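Local coordinates for protein anopheles gambiae adenosine kinase (Anopheles gambiae, PDB 3LOO) that catalyses the ATP-dependent phosphorylation of adenosine to AMP, as a member of the pfkB family of carbohydrate kinases, at residues L87-W92 with G316-G321; A177-V182 with A325-S330. All blocks are in the same frame, centred on the assembly; numbering follows the deposited sequence.

The four segments follow the chain in the order 87-92, 177-182, 316-321, 325-330, and the two contacts therefore cross. Interaction 1 closes a loop of 223 residues, bringing helix 82-94 against the first turns of helix 315-328. Interaction 2 opens within that loop, at strand 179-183 of the large nine-stranded sheet. It closes beyond it, at the C-terminal end of the same helix 315-328. That helix thus links the tetraphosphate part of the ligand pocket to inner strands of the sheet. The contact centres lie about 11 Å apart. They touch directly where Val320 packs on Tyr181 and where Ala325 meets the backbone of Ala90.

Interaction 1 of 2, residues L87-W92 with G316-G321; sequences LRVAQW and GDAFVG. With B4P (bis(adenosine)-5'-tetraphosphate), chain D.
Val89 and Ala90 meet Ala318 and Gly321 with no aromatic ring between them; the flat groups stand around this seam. The Phe319 side chain leaves its backbone away from 87-92, and ligand atom O3F approaches its ring obliquely. Its other neighbours include Ile337 and Ile341 of helix 333-350 and Ile278 of strand 276-281. On the other helix, the Trp92 ring packs edge-to-face with Phe355.

The seam itself is apolar and close. Both Val89 methyls lie against Ala318. CG1 lies anti to the backbone N and reaches Ala318 O at 3.5 Å. CG2 comes to 4.0 Å from Ala318 CB, methyl against methyl. One residue on, Ala90 CB sits 3.3 Å from Gly321 O, a tight fit. Gly321 has no side chain, and its CA comes within 4.2 Å of Ala90 CA. The short helix axes accordingly approach to 7.5 Å, crossing at -44°. All four touching residues are buried.

At the start of helix 315-328 the backbone turns to the ligand. Gly316 N donates to the bridging oxygen O3B of the ligand at 3.1 Å. Asp317 N donates to O1B of the ligand, also at 3.1 Å. Neither bond is straight, with N-H...O angles of 136° and 144°. Around Asp317, Ser82 bonds to OD1, Asn85 to OD2 and Ser86 to the backbone O. The first turn of helix 82-94 therefore holds both the side chain and the main chain of this pocket residue.

A helix whose small residues allow close packing, and whose first backbone N-H groups meet the ligand's phosphates, fits the GAGD anion hole of the pfkB (ribokinase-like) kinases.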
loop_
_atom_site.group_PDB
_atom_site.type_symbol
_atom_site.label_atom_id
_atom_site.label_comp_id
_atom_site.label_asym_id
_atom_site.label_seq_id
_atom_site.Cartn_x
_atom_site.Cartn_y
_atom_site.Cartn_z
ATOM N N LEU A 87 -1.054 -0.865 -7.536
ATOM C CA LEU A 87 -1.789 -1.363 -8.703
ATOM C C LEU A 87 -1.429 -0.607 -10.011
ATOM O O LEU A 87 -1.357 -1.225 -11.087
ATOM C CB LEU A 87 -3.297 -1.373 -8.419
ATOM C CG LEU A 87 -3.799 -2.677 -7.822
ATOM C CD1 LEU A 87 -3.123 -3.106 -6.531
ATOM C CD2 LEU A 87 -5.349 -2.603 -7.631
ATOM N N ARG A 88 -1.134 0.693 -9.912
ATOM C CA ARG A 88 -0.701 1.471 -11.076
ATOM C C ARG A 88 0.683 0.994 -11.568
ATOM O O ARG A 88 0.870 0.788 -12.776
ATOM C CB ARG A 88 -0.730 2.989 -10.790
ATOM C CG ARG A 88 -2.164 3.590 -10.593
ATOM C CD ARG A 88 -2.109 5.087 -10.155
ATOM N NE ARG A 88 -1.207 5.795 -11.076
ATOM C CZ ARG A 88 -0.342 6.750 -10.751
ATOM N NH1 ARG A 88 -0.224 7.192 -9.500
ATOM N NH2 ARG A 88 0.423 7.271 -11.704
ATOM N N VAL A 89 1.616 0.780 -10.637
ATOM C CA VAL A 89 2.925 0.208 -10.978
ATOM C C VAL A 89 2.798 -1.200 -11.579
ATOM O O VAL A 89 3.388 -1.468 -12.623
ATOM C CB VAL A 89 3.954 0.291 -9.779
ATOM C CG1 VAL A 89 5.309 -0.482 -10.078
ATOM C CG2 VAL A 89 4.193 1.767 -9.386
ATOM N N ALA A 90 2.031 -2.090 -10.934
ATOM C CA ALA A 90 1.746 -3.397 -11.496
ATOM C C ALA A 90 1.141 -3.380 -12.929
ATOM O O ALA A 90 1.530 -4.185 -13.783
ATOM C CB ALA A 90 0.833 -4.208 -10.549
ATOM N N GLN A 91 0.172 -2.504 -13.176
ATOM C CA GLN A 91 -0.400 -2.340 -14.507
ATOM C C GLN A 91 0.616 -1.809 -15.546
ATOM O O GLN A 91 0.645 -2.257 -16.721
ATOM C CB GLN A 91 -1.617 -1.422 -14.412
ATOM C CG GLN A 91 -2.853 -2.160 -13.977
ATOM C CD GLN A 91 -3.347 -3.175 -15.034
ATOM O OE1 GLN A 91 -2.932 -3.160 -16.203
ATOM N NE2 GLN A 91 -4.248 -4.024 -14.624
ATOM N N TRP A 92 1.458 -0.887 -15.107
ATOM C CA TRP A 92 2.440 -0.302 -16.000
ATOM C C TRP A 92 3.370 -1.411 -16.485
ATOM O O TRP A 92 3.640 -1.539 -17.689
ATOM C CB TRP A 92 3.207 0.826 -15.311
ATOM C CG TRP A 92 4.400 1.251 -16.122
ATOM C CD1 TRP A 92 4.389 1.856 -17.365
ATOM C CD2 TRP A 92 5.769 1.092 -15.770
ATOM N NE1 TRP A 92 5.678 2.083 -17.797
ATOM C CE2 TRP A 92 6.544 1.622 -16.840
ATOM C CE3 TRP A 92 6.427 0.559 -14.657
ATOM C CZ2 TRP A 92 7.944 1.613 -16.829
ATOM C CZ3 TRP A 92 7.831 0.565 -14.643
ATOM C CH2 TRP A 92 8.566 1.092 -15.729
ATOM N N GLY A 316 8.153 1.986 -1.646
ATOM C CA GLY A 316 7.596 0.766 -1.052
ATOM C C GLY A 316 6.348 0.311 -1.796
ATOM O O GLY A 316 6.146 -0.884 -1.983
ATOM N N ASP A 317 5.530 1.264 -2.246
ATOM C CA ASP A 317 4.330 0.916 -3.014
ATOM C C ASP A 317 4.666 0.327 -4.379
ATOM O O ASP A 317 4.026 -0.638 -4.809
ATOM C CB ASP A 317 3.347 2.096 -3.144
ATOM C CG ASP A 317 2.942 2.702 -1.757
ATOM O OD1 ASP A 317 2.962 1.987 -0.726
ATOM O OD2 ASP A 317 2.589 3.908 -1.720
ATOM N N ALA A 318 5.693 0.909 -5.015
ATOM C CA ALA A 318 6.224 0.471 -6.282
ATOM C C ALA A 318 6.909 -0.870 -6.185
ATOM O O ALA A 318 6.852 -1.670 -7.146
ATOM C CB ALA A 318 7.284 1.538 -6.809
ATOM N N PHE A 319 7.584 -1.096 -5.054
ATOM C CA PHE A 319 8.165 -2.404 -4.783
ATOM C C PHE A 319 7.054 -3.451 -4.829
ATOM O O PHE A 319 7.193 -4.475 -5.499
ATOM C CB PHE A 319 8.853 -2.472 -3.425
ATOM C CG PHE A 319 9.296 -3.859 -3.073
ATOM C CD1 PHE A 319 10.531 -4.354 -3.523
ATOM C CD2 PHE A 319 8.451 -4.698 -2.354
ATOM C CE1 PHE A 319 10.923 -5.660 -3.246
ATOM C CE2 PHE A 319 8.832 -6.023 -2.079
ATOM C CZ PHE A 319 10.057 -6.508 -2.518
ATOM N N VAL A 320 5.959 -3.193 -4.139
ATOM C CA VAL A 320 4.818 -4.145 -4.152
ATOM C C VAL A 320 4.187 -4.291 -5.549
ATOM O O VAL A 320 3.899 -5.402 -5.974
ATOM C CB VAL A 320 3.739 -3.817 -3.097
ATOM C CG1 VAL A 320 2.483 -4.753 -3.265
ATOM C CG2 VAL A 320 4.301 -4.026 -1.673
ATOM N N GLY A 321 3.979 -3.185 -6.258
ATOM C CA GLY A 321 3.491 -3.285 -7.654
ATOM C C GLY A 321 4.361 -4.204 -8.532
ATOM O O GLY A 321 3.828 -4.992 -9.281
HETATM P PA B4P D . 6.194 6.651 1.191
HETATM O O1A B4P D . 6.835 7.530 0.128
HETATM O O2A B4P D . 6.203 7.164 2.630
HETATM O O3A B4P D . 7.091 5.321 1.248
HETATM P PB B4P D . 6.460 3.880 0.991
HETATM O O1B B4P D . 6.042 3.705 -0.471
HETATM O O2B B4P D . 5.517 3.446 2.101
HETATM O O3B B4P D . 8.017 3.328 1.178
HETATM P PG B4P D . 8.574 2.291 2.277
HETATM O O1G B4P D . 9.139 2.981 3.472
HETATM O O2G B4P D . 7.445 1.322 2.568
HETATM O O3G B4P D . 9.731 1.491 1.511
HETATM P PD B4P D . 11.333 1.515 1.693
HETATM O O1D B4P D . 11.745 2.914 1.967
HETATM O O2D B4P D . 11.820 0.394 2.568
HETATM O O5E B4P D . 4.696 6.212 0.737
HETATM C C5E B4P D . 3.990 7.296 0.174
HETATM C C4E B4P D . 2.540 7.020 -0.098
HETATM O O4E B4P D . 1.812 6.647 1.072
HETATM C C3E B4P D . 1.903 8.307 -0.544
HETATM O O3E B4P D . 1.735 8.164 -1.968
HETATM C C2E B4P D . 0.550 8.343 0.156
HETATM O O2E B4P D . -0.572 8.582 -0.703
HETATM C C1E B4P D . 0.464 6.975 0.860
HETATM N N9A B4P D . -0.237 7.120 2.148
HETATM C C8A B4P D . 0.162 7.807 3.258
HETATM N N7A B4P D . -0.809 7.674 4.209
HETATM C C5A B4P D . -1.836 6.935 3.694
HETATM C C6A B4P D . -3.069 6.468 4.180
HETATM N N6A B4P D . -3.540 6.763 5.431
HETATM N N1A B4P D . -3.862 5.736 3.357
HETATM C C2A B4P D . -3.462 5.406 2.104
HETATM N N3A B4P D . -2.281 5.829 1.623
HETATM C C4A B4P D . -1.455 6.579 2.397
HETATM O O5F B4P D . 11.737 1.212 0.172
HETATM C C5F B4P D . 11.118 0.176 -0.582
HETATM C C4F B4P D . 12.058 -0.134 -1.746
HETATM O O4F B4P D . 12.479 1.061 -2.429
HETATM C C3F B4P D . 13.367 -0.720 -1.248
HETATM O O3F B4P D . 13.195 -2.104 -0.969
HETATM C C2F B4P D . 14.305 -0.439 -2.406
HETATM O O2F B4P D . 14.157 -1.443 -3.430
HETATM C C1F B4P D . 13.828 0.939 -2.898
HETATM N N9B B4P D . 14.666 1.973 -2.211
HETATM C C8B B4P D . 14.294 2.716 -1.149
HETATM N N7B B4P D . 15.293 3.547 -0.764
HETATM C C5B B4P D . 16.347 3.351 -1.583
HETATM C C6B B4P D . 17.634 3.872 -1.689
HETATM N N6B B4P D . 18.033 4.829 -0.814
HETATM N N1B B4P D . 18.467 3.430 -2.682
HETATM C C2B B4P D . 18.071 2.475 -3.560
HETATM N N3B B4P D . 16.828 1.919 -3.497
HETATM C C4B B4P D . 15.934 2.308 -2.535
#

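Interaction 2 of 2, residues A177-V182 with A325-S330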
loop_
_atom_site.group_PDB
_atom_site.type_symbol
_atom_site.label_atom_id
_atom_site.label_comp_id
_atom_site.label_asym_id
_atom_site.label_seq_id
_atom_site.Cartn_x
_atom_site.Cartn_y
_atom_site.Cartn_z
ATOM N N ALA A 177 -11.650 -12.841 -8.957
ATOM C CA ALA A 177 -10.259 -12.473 -8.715
ATOM C C ALA A 177 -9.526 -13.696 -8.262
ATOM O O ALA A 177 -10.132 -14.603 -7.673
ATOM C CB ALA A 177 -10.156 -11.375 -7.653
ATOM N N GLN A 178 -8.222 -13.740 -8.522
ATOM C CA GLN A 178 -7.381 -14.838 -8.022
ATOM C C GLN A 178 -6.465 -14.394 -6.889
ATOM O O GLN A 178 -5.886 -15.237 -6.198
ATOM C CB GLN A 178 -6.574 -15.470 -9.176
ATOM C CG GLN A 178 -7.498 -15.951 -10.329
ATOM C CD GLN A 178 -6.766 -16.565 -11.528
ATOM O OE1 GLN A 178 -5.854 -15.957 -12.105
ATOM N NE2 GLN A 178 -7.204 -17.769 -11.935
ATOM N N PHE A 179 -6.332 -13.072 -6.706
ATOM C CA PHE A 179 -5.345 -12.450 -5.784
ATOM C C PHE A 179 -5.985 -11.209 -5.159
ATOM O O PHE A 179 -6.703 -10.451 -5.853
ATOM C CB PHE A 179 -4.088 -11.971 -6.528
ATOM C CG PHE A 179 -3.363 -13.061 -7.285
ATOM C CD1 PHE A 179 -2.397 -13.853 -6.651
ATOM C CD2 PHE A 179 -3.640 -13.280 -8.646
ATOM C CE1 PHE A 179 -1.745 -14.871 -7.353
ATOM C CE2 PHE A 179 -2.985 -14.275 -9.356
ATOM C CZ PHE A 179 -2.037 -15.081 -8.710
ATOM N N PHE A 180 -5.689 -10.971 -3.877
ATOM C CA PHE A 180 -6.268 -9.846 -3.139
ATOM C C PHE A 180 -5.156 -9.136 -2.393
ATOM O O PHE A 180 -4.262 -9.789 -1.826
ATOM C CB PHE A 180 -7.355 -10.304 -2.144
ATOM C CG PHE A 180 -8.539 -10.958 -2.794
ATOM C CD1 PHE A 180 -9.588 -10.197 -3.287
ATOM C CD2 PHE A 180 -8.582 -12.351 -2.945
ATOM C CE1 PHE A 180 -10.698 -10.794 -3.886
ATOM C CE2 PHE A 180 -9.679 -12.988 -3.570
ATOM C CZ PHE A 180 -10.744 -12.203 -4.053
ATOM N N TYR A 181 -5.203 -7.805 -2.421
ATOM C CA TYR A 181 -4.193 -6.982 -1.763
ATOM C C TYR A 181 -4.885 -5.845 -1.024
ATOM O O TYR A 181 -5.687 -5.107 -1.616
ATOM C CB TYR A 181 -3.155 -6.446 -2.752
ATOM C CG TYR A 181 -2.095 -5.594 -2.109
ATOM C CD1 TYR A 181 -1.340 -6.070 -1.015
ATOM C CD2 TYR A 181 -1.849 -4.287 -2.566
ATOM C CE1 TYR A 181 -0.351 -5.255 -0.396
ATOM C CE2 TYR A 181 -0.897 -3.475 -1.967
ATOM C CZ TYR A 181 -0.140 -3.965 -0.883
ATOM O OH TYR A 181 0.820 -3.171 -0.307
ATOM N N VAL A 182 -4.550 -5.684 0.257
ATOM C CA VAL A 182 -5.144 -4.639 1.087
ATOM C C VAL A 182 -4.039 -3.964 1.891
ATOM O O VAL A 182 -3.103 -4.623 2.293
ATOM C CB VAL A 182 -6.215 -5.201 2.031
ATOM C CG1 VAL A 182 -6.860 -4.079 2.848
ATOM C CG2 VAL A 182 -7.354 -5.906 1.234
ATOM N N ALA A 325 3.117 -7.732 -10.196
ATOM C CA ALA A 325 3.175 -7.942 -11.653
ATOM C C ALA A 325 3.764 -9.331 -12.005
ATOM O O ALA A 325 3.344 -9.984 -12.988
ATOM C CB ALA A 325 3.971 -6.836 -12.306
ATOM N N GLN A 326 4.763 -9.773 -11.241
ATOM C CA GLN A 326 5.377 -11.070 -11.504
ATOM C C GLN A 326 4.573 -12.202 -10.916
ATOM O O GLN A 326 4.551 -13.292 -11.484
ATOM C CB GLN A 326 6.829 -11.127 -11.029
ATOM C CG GLN A 326 7.710 -10.118 -11.754
ATOM C CD GLN A 326 7.545 -10.155 -13.283
ATOM O OE1 GLN A 326 7.348 -11.212 -13.879
ATOM N NE2 GLN A 326 7.635 -8.994 -13.916
ATOM N N LEU A 327 3.905 -11.936 -9.788
ATOM C CA LEU A 327 3.121 -12.946 -9.097
ATOM C C LEU A 327 1.959 -13.382 -9.989
ATOM O O LEU A 327 1.646 -14.576 -10.067
ATOM C CB LEU A 327 2.555 -12.389 -7.774
ATOM C CG LEU A 327 1.847 -13.404 -6.870
ATOM C CD1 LEU A 327 2.853 -14.414 -6.292
ATOM C CD2 LEU A 327 1.036 -12.735 -5.712
ATOM N N LEU A 328 1.324 -12.400 -10.632
ATOM C CA LEU A 328 0.222 -12.628 -11.562
ATOM C C LEU A 328 0.658 -13.459 -12.782
ATOM O O LEU A 328 -0.149 -14.159 -13.351
ATOM C CB LEU A 328 -0.436 -11.294 -11.991
ATOM C CG LEU A 328 -1.624 -10.818 -11.123
ATOM C CD1 LEU A 328 -1.271 -10.726 -9.640
ATOM C CD2 LEU A 328 -2.167 -9.471 -11.611
ATOM N N GLN A 329 1.940 -13.382 -13.143
ATOM C CA GLN A 329 2.509 -14.151 -14.238
ATOM C C GLN A 329 3.118 -15.464 -13.736
ATOM O O GLN A 329 3.961 -16.032 -14.423
ATOM C CB GLN A 329 3.572 -13.299 -14.940
ATOM C CG GLN A 329 2.970 -12.059 -15.591
ATOM C CD GLN A 329 3.978 -11.234 -16.311
ATOM O OE1 GLN A 329 4.637 -10.357 -15.735
ATOM N NE2 GLN A 329 4.105 -11.486 -17.592
ATOM N N SER A 330 2.700 -15.905 -12.535
ATOM C CA SER A 330 3.189 -17.119 -11.859
ATOM C C SER A 330 4.701 -17.277 -11.750
ATOM O O SER A 330 5.189 -18.400 -11.801
ATOM C CB SER A 330 2.648 -18.412 -12.515
ATOM O OG SER A 330 1.278 -18.315 -12.816
#
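Leu327 O accepts a backbone hydrogen bond from Ser330 N at 3.0 Å, and the Phe179 ring reaches the same oxygen with CZ, 4.0 Å away. The bond belongs to a Schellman motif that ends helix 315-328. Ser330, with positive phi, is its C-prime residue, and Arg331 N returns to Gln326 O. The helix thus ends just where the phenylalanine of the strand arrives.

Phe179 carries the whole contact on the strand side. Its CG lies anti to the carbonyl carbon and beside the backbone N (chi1 -58°), which sends the ring out from strand 179-183 toward the two leucines. Both leucines come from the same side of the ring plane. Leu328 CD1 lies over a face, 4.0 Å from the centroid of the Phe179 ring and 25° off the ring normal. It is displaced toward the rim, and its shortest approach is 3.6 Å, to Phe179 CD2. This is a CH-pi contact. The Phe179 and Leu328 side chains run alongside in opposite senses. Leu327 comes in obliquely at the other ortho position, with CD2 3.7 Å from Phe179 CD1. Leu327 CG also lies 3.9 Å from Phe179 CE1.

Around this trio, Leu26 of the neighbouring strand 26-29 touches both Phe179 and Leu328. On the other flank, strand 207-211 supplies Met207 to Phe179 and Met209 to Leu327. The helix end therefore rests on three adjacent parallel strands.

Leu328 is buried, while Phe179 and Leu327 are partly exposed. Across the two segments the contact is almost wholly between ring carbons and leucine carbons, so the helix end is held to the sheet by dispersion and burial of apolar surface, with the polar bonds kept within the helix terminus.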